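Local coordinates for Hep_Hag family (Burkholderia pseudomallei, PDB 3S6L), which forms a YadA-like head domain of the trimeric autotransporter adhesin BoaA, a cell-surface protein that probably mediates attachment to host epithelial cells, at residues 98-104 against 112-118; 107-113 against 121-127. All blocks are in the same frame, centred on the assembly; numbering follows the deposited sequence.

Interaction 1. Residues 98-104 against 112-118; sequences QGALASG and AHSTAAA. With ZN (zinc ion), chain R.
The side chains of Gln98 and His113 come together on one zinc ion. Gln98 OE1 and His113 NE2 each bind the zinc at 2.1 Å. The amide plane and the imidazole plane are turned 78° apart. The Gln98 chain starts with CG anti to the backbone N (chi1 -168°) and then bends at chi2, which brings the amide alongside the ring. Its NE2 is hydrogen-bonded to Gln84, one coil back, and this bond should fix the flip of the amide with OE1 on the metal. One face of the His113 ring has Gln98 O over its centre, 4.0 Å above the plane. The same oxygen accepts from His113 N at 2.9 Å. Gly99 has positive phi (65°) and no side chain, and its O approaches the His113 ring obliquely.

Further along, Leu101 and Thr115 form a parallel pair and turn to the same side of the sheet. The branch ends Leu101 CD2 and Thr115 CG2 are 4.3 Å apart, a loose contact. Thr115 OG1 donates to a water at 2.8 Å, and that water donates to Gly99 O and Ser114 O. Ala102 and Ala116 face the other way, into the coil. Leu101 N bonds to Ser114 O and Ala116 N to Leu101 O, the usual parallel ladder. At the turn, Ala116 O is gripped by two backbone donors, Ser103 N at 3.0 Å and Gly104 N at 3.2 Å. Ser107 OG bonds to it too.

These are neighbouring rungs of the left-handed beta-roll. Inside it, Ala102 and Ala116 pack on Ala109 of strand 108-110, and Ala100 and Ala102 on Ala95 of strand 94-96. Strand 129-130 continues the sheet beyond strand 115-116.

Interaction 2. Residues 107-113 against 121-127; sequences STALGAH and SAAIGAN. With ZN (zinc ion), chain R.
The apolar contact is between Leu110 and Ile124, whose ends run alongside each other. Their CD1 atoms meet at 3.5 Å, tighter than usual for two methyl groups. Ile124 CG1 is anti to the carbonyl carbon (chi1 -54°), and a further bend at chi2 (-55°) turns CD1 back toward Leu110. Thr108 and Ala122 are on the same face. Ala109 and Ala123 are on the other, where both touch Ser114 inside the coil.

Backbone hydrogen bonds join the strands in parallel register. Ala123 N reaches Thr108 O, and Leu110 N reaches Ala123 O at 2.8 Å. Gly125 N then bonds to Leu110 O. Past the strands, Asn127 N donates to Ala112 O at 2.9 Å. The bond from Thr108 N to Ser121 O is weak, but a water bridges the same end. It accepts from Thr108 OG1 and donates to Ser121 O.

Such stacked parallel strands are the inner wall of the YadA-like left-handed beta-roll, here at the trimer axis. Leu110 packs on Leu110 of both other subunits, and Ile124 likewise on Ile124 of both.

Glycines shape the turn that follows. Gly111 and Gly125 leave the strands with positive phi. Gly111 CA packs against the backbone of Gly125 and Ala126, 4.1 Å from Gly125 C.

Polar side chains lie at the two ends. Ser107 and Ser121 turn OG to Gly104 O and Ala118 O, each within its own turn. At the other end Asn127 ND2 lies 3.5 Å from His113 CB, a packing contact beside the zinc ligand.

Overall arrangement
Interactions 1 and 2 are two walls of the same coils of the beta-roll, with centres about 6 Å apart. Their segments alternate along the chain: 98-104, 107-113, 112-118, then 121-127. Ala112 and His113 belong to both, so His113 ties the zinc site of interaction 1 to the last rung of interaction 2. The walls meet across a narrow interior of small side chains. Ala109 CB lies 3.3 Å from Leu101 O, and Ala116 CB lies 3.4 Å from Thr108 O. Beyond the shared zinc, the side chain of Gln98 is about 8 Å from another bound zinc ion. Both also touch the second subunit, where Ala112 packs on its Gly92.

Interaction 1. Residues 98-104 against 112-118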
loop_
_atom_site.group_PDB
_atom_site.type_symbol
_atom_site.label_atom_id
_atom_site.label_comp_id
_atom_site.label_asym_id
_atom_site.label_seq_id
_atom_site.Cartn_x
_atom_site.Cartn_y
_atom_site.Cartn_z
ATOM N N GLN A 98 -8.298 -5.357 -0.565
ATOM C CA GLN A 98 -9.472 -5.781 -1.299
ATOM C C GLN A 98 -10.690 -4.957 -0.843
ATOM O O GLN A 98 -10.911 -4.817 0.373
ATOM C CB GLN A 98 -9.694 -7.301 -1.093
ATOM C CG GLN A 98 -10.720 -7.935 -2.051
ATOM C CD GLN A 98 -12.097 -8.040 -1.411
ATOM O OE1 GLN A 98 -12.184 -8.321 -0.212
ATOM N NE2 GLN A 98 -13.185 -7.832 -2.202
ATOM N N GLY A 99 -11.454 -4.400 -1.796
ATOM C CA GLY A 99 -12.702 -3.637 -1.479
ATOM C C GLY A 99 -12.463 -2.346 -0.699
ATOM O O GLY A 99 -13.384 -1.796 -0.074
ATOM N N ALA A 100 -11.214 -1.867 -0.698
ATOM C CA ALA A 100 -10.862 -0.643 -0.002
ATOM C C ALA A 100 -11.362 0.516 -0.865
ATOM O O ALA A 100 -11.341 0.426 -2.088
ATOM C CB ALA A 100 -9.349 -0.537 0.196
ATOM N N LEU A 101 -11.804 1.596 -0.231
ATOM C CA LEU A 101 -12.317 2.752 -0.993
ATOM C C LEU A 101 -11.744 4.048 -0.416
ATOM O O LEU A 101 -11.897 4.314 0.770
ATOM C CB LEU A 101 -13.852 2.803 -1.005
ATOM C CG LEU A 101 -14.514 4.015 -1.678
ATOM C CD1 LEU A 101 -14.377 3.971 -3.222
ATOM C CD2 LEU A 101 -16.006 4.143 -1.271
ATOM N N ALA A 102 -11.036 4.808 -1.240
ATOM C CA ALA A 102 -10.546 6.101 -0.827
ATOM C C ALA A 102 -11.280 7.081 -1.737
ATOM O O ALA A 102 -10.886 7.287 -2.886
ATOM C CB ALA A 102 -9.016 6.185 -1.027
ATOM N N SER A 103 -12.364 7.655 -1.226
ATOM C CA SER A 103 -13.249 8.444 -2.073
ATOM C C SER A 103 -13.080 9.937 -1.826
ATOM O O SER A 103 -13.348 10.702 -2.703
ATOM C CB SER A 103 -14.706 8.037 -1.883
ATOM O OG SER A 103 -15.021 8.187 -0.527
ATOM N N GLY A 104 -12.643 10.329 -0.624
ATOM C CA GLY A 104 -12.378 11.733 -0.307
ATOM C C GLY A 104 -11.222 12.258 -1.148
ATOM O O GLY A 104 -10.297 11.502 -1.513
ATOM N N ALA A 112 -8.304 -4.046 3.934
ATOM C CA ALA A 112 -9.455 -4.626 3.235
ATOM C C ALA A 112 -10.736 -3.984 3.741
ATOM O O ALA A 112 -10.939 -3.898 4.951
ATOM C CB ALA A 112 -9.506 -6.140 3.451
ATOM N N HIS A 113 -11.588 -3.528 2.830
ATOM C CA HIS A 113 -12.884 -2.926 3.208
ATOM C C HIS A 113 -12.769 -1.701 4.121
ATOM O O HIS A 113 -13.724 -1.370 4.848
ATOM C CB HIS A 113 -13.852 -3.978 3.806
ATOM C CG HIS A 113 -14.099 -5.143 2.898
ATOM N ND1 HIS A 113 -14.973 -5.085 1.828
ATOM C CD2 HIS A 113 -13.561 -6.385 2.881
ATOM C CE1 HIS A 113 -14.970 -6.244 1.196
ATOM N NE2 HIS A 113 -14.126 -7.051 1.818
ATOM N N SER A 114 -11.631 -1.017 4.067
ATOM C CA SER A 114 -11.481 0.269 4.744
ATOM C C SER A 114 -12.072 1.339 3.826
ATOM O O SER A 114 -12.074 1.166 2.610
ATOM C CB SER A 114 -10.014 0.595 5.005
ATOM O OG SER A 114 -9.300 0.640 3.757
ATOM N N THR A 115 -12.562 2.428 4.409
ATOM C CA THR A 115 -13.209 3.509 3.656
ATOM C C THR A 115 -12.663 4.849 4.180
ATOM O O THR A 115 -12.833 5.184 5.356
ATOM C CB THR A 115 -14.785 3.483 3.790
ATOM O OG1 THR A 115 -15.304 2.205 3.364
ATOM C CG2 THR A 115 -15.465 4.622 2.950
ATOM N N ALA A 116 -11.955 5.569 3.330
ATOM C CA ALA A 116 -11.500 6.915 3.670
ATOM C C ALA A 116 -12.361 7.862 2.865
ATOM O O ALA A 116 -12.086 8.123 1.675
ATOM C CB ALA A 116 -10.034 7.117 3.360
ATOM N N ALA A 117 -13.407 8.360 3.525
ATOM C CA ALA A 117 -14.471 9.049 2.832
ATOM C C ALA A 117 -14.331 10.568 2.872
ATOM O O ALA A 117 -14.691 11.240 1.922
ATOM C CB ALA A 117 -15.848 8.596 3.385
ATOM N N ALA A 118 -13.824 11.102 3.982
ATOM C CA ALA A 118 -13.763 12.553 4.199
ATOM C C ALA A 118 -12.524 13.118 3.494
ATOM O O ALA A 118 -11.561 12.385 3.329
ATOM C CB ALA A 118 -13.731 12.865 5.692
HETATM ZN ZN ZN R . -13.899 -8.876 0.844
HETATM O O HOH W 1 -14.824 0.021 1.625
#

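Interaction 2. Residues 107-113 against 121-127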
loop_
_atom_site.group_PDB
_atom_site.type_symbol
_atom_site.label_atom_id
_atom_site.label_comp_id
_atom_site.label_asym_id
_atom_site.label_seq_id
_atom_site.Cartn_x
_atom_site.Cartn_y
_atom_site.Cartn_z
ATOM N N SER A 107 -7.526 11.410 0.107
ATOM C CA SER A 107 -7.740 10.404 1.134
ATOM C C SER A 107 -6.883 9.148 0.876
ATOM O O SER A 107 -6.387 8.942 -0.212
ATOM C CB SER A 107 -9.233 10.051 1.221
ATOM O OG SER A 107 -9.637 9.341 0.057
ATOM N N THR A 108 -6.741 8.304 1.887
ATOM C CA THR A 108 -5.854 7.169 1.814
ATOM C C THR A 108 -6.498 6.082 2.639
ATOM O O THR A 108 -6.737 6.267 3.852
ATOM C CB THR A 108 -4.437 7.530 2.375
ATOM O OG1 THR A 108 -3.938 8.689 1.692
ATOM C CG2 THR A 108 -3.455 6.383 2.198
ATOM N N ALA A 109 -6.829 4.979 1.975
ATOM C CA ALA A 109 -7.502 3.842 2.608
ATOM C C ALA A 109 -6.593 2.640 2.554
ATOM O O ALA A 109 -6.306 2.138 1.455
ATOM C CB ALA A 109 -8.847 3.533 1.908
ATOM N N LEU A 110 -6.166 2.167 3.729
ATOM C CA LEU A 110 -5.171 1.090 3.846
ATOM C C LEU A 110 -5.703 -0.102 4.641
ATOM O O LEU A 110 -5.721 -0.085 5.877
ATOM C CB LEU A 110 -3.900 1.662 4.499
ATOM C CG LEU A 110 -3.268 2.846 3.742
ATOM C CD1 LEU A 110 -2.229 3.509 4.590
ATOM C CD2 LEU A 110 -2.653 2.423 2.434
ATOM N N GLY A 111 -6.178 -1.127 3.947
ATOM C CA GLY A 111 -6.768 -2.294 4.606
ATOM C C GLY A 111 -8.052 -2.739 3.915
ATOM O O GLY A 111 -8.802 -1.908 3.370
ATOM N N ALA A 112 -8.304 -4.046 3.934
ATOM C CA ALA A 112 -9.455 -4.626 3.235
ATOM C C ALA A 112 -10.736 -3.984 3.741
ATOM O O ALA A 112 -10.939 -3.898 4.951
ATOM C CB ALA A 112 -9.506 -6.140 3.451
ATOM N N HIS A 113 -11.588 -3.528 2.830
ATOM C CA HIS A 113 -12.884 -2.926 3.208
ATOM C C HIS A 113 -12.769 -1.701 4.121
ATOM O O HIS A 113 -13.724 -1.370 4.848
ATOM C CB HIS A 113 -13.852 -3.978 3.806
ATOM C CG HIS A 113 -14.099 -5.143 2.898
ATOM N ND1 HIS A 113 -14.973 -5.085 1.828
ATOM C CD2 HIS A 113 -13.561 -6.385 2.881
ATOM C CE1 HIS A 113 -14.970 -6.244 1.196
ATOM N NE2 HIS A 113 -14.126 -7.051 1.818
ATOM N N SER A 121 -8.436 12.635 4.706
ATOM C CA SER A 121 -8.501 11.658 5.782
ATOM C C SER A 121 -7.772 10.402 5.419
ATOM O O SER A 121 -7.419 10.210 4.246
ATOM C CB SER A 121 -9.936 11.303 6.114
ATOM O OG SER A 121 -10.552 10.621 5.037
ATOM N N ALA A 122 -7.535 9.563 6.429
ATOM C CA ALA A 122 -6.982 8.245 6.231
ATOM C C ALA A 122 -7.670 7.199 7.084
ATOM O O ALA A 122 -8.019 7.445 8.246
ATOM C CB ALA A 122 -5.445 8.233 6.499
ATOM N N ALA A 123 -7.823 6.015 6.506
ATOM C CA ALA A 123 -8.406 4.884 7.211
ATOM C C ALA A 123 -7.358 3.799 7.217
ATOM O O ALA A 123 -6.914 3.374 6.134
ATOM C CB ALA A 123 -9.674 4.412 6.501
ATOM N N ILE A 124 -6.950 3.377 8.417
ATOM C CA ILE A 124 -5.904 2.355 8.598
ATOM C C ILE A 124 -6.514 1.111 9.248
ATOM O O ILE A 124 -7.081 1.184 10.349
ATOM C CB ILE A 124 -4.772 2.865 9.540
ATOM C CG1 ILE A 124 -4.175 4.191 9.077
ATOM C CG2 ILE A 124 -3.673 1.852 9.699
ATOM C CD1 ILE A 124 -3.663 4.166 7.666
ATOM N N GLY A 125 -6.396 -0.032 8.581
ATOM C CA GLY A 125 -6.836 -1.282 9.177
ATOM C C GLY A 125 -8.072 -1.794 8.475
ATOM O O GLY A 125 -8.835 -1.010 7.924
ATOM N N ALA A 126 -8.249 -3.115 8.473
ATOM C CA ALA A 126 -9.400 -3.719 7.858
ATOM C C ALA A 126 -10.718 -3.114 8.431
ATOM O O ALA A 126 -10.834 -2.914 9.660
ATOM C CB ALA A 126 -9.355 -5.226 8.062
ATOM N N ASN A 127 -11.679 -2.803 7.549
ATOM C CA ASN A 127 -12.998 -2.280 7.960
ATOM C C ASN A 127 -12.963 -0.899 8.632
ATOM O O ASN A 127 -13.996 -0.431 9.128
ATOM C CB ASN A 127 -13.711 -3.290 8.892
ATOM C CG ASN A 127 -13.842 -4.685 8.262
ATOM O OD1 ASN A 127 -13.324 -5.684 8.785
ATOM N ND2 ASN A 127 -14.509 -4.749 7.131
HETATM ZN ZN ZN R . -13.899 -8.876 0.844
HETATM O O HOH W 2 -4.896 10.959 2.966
#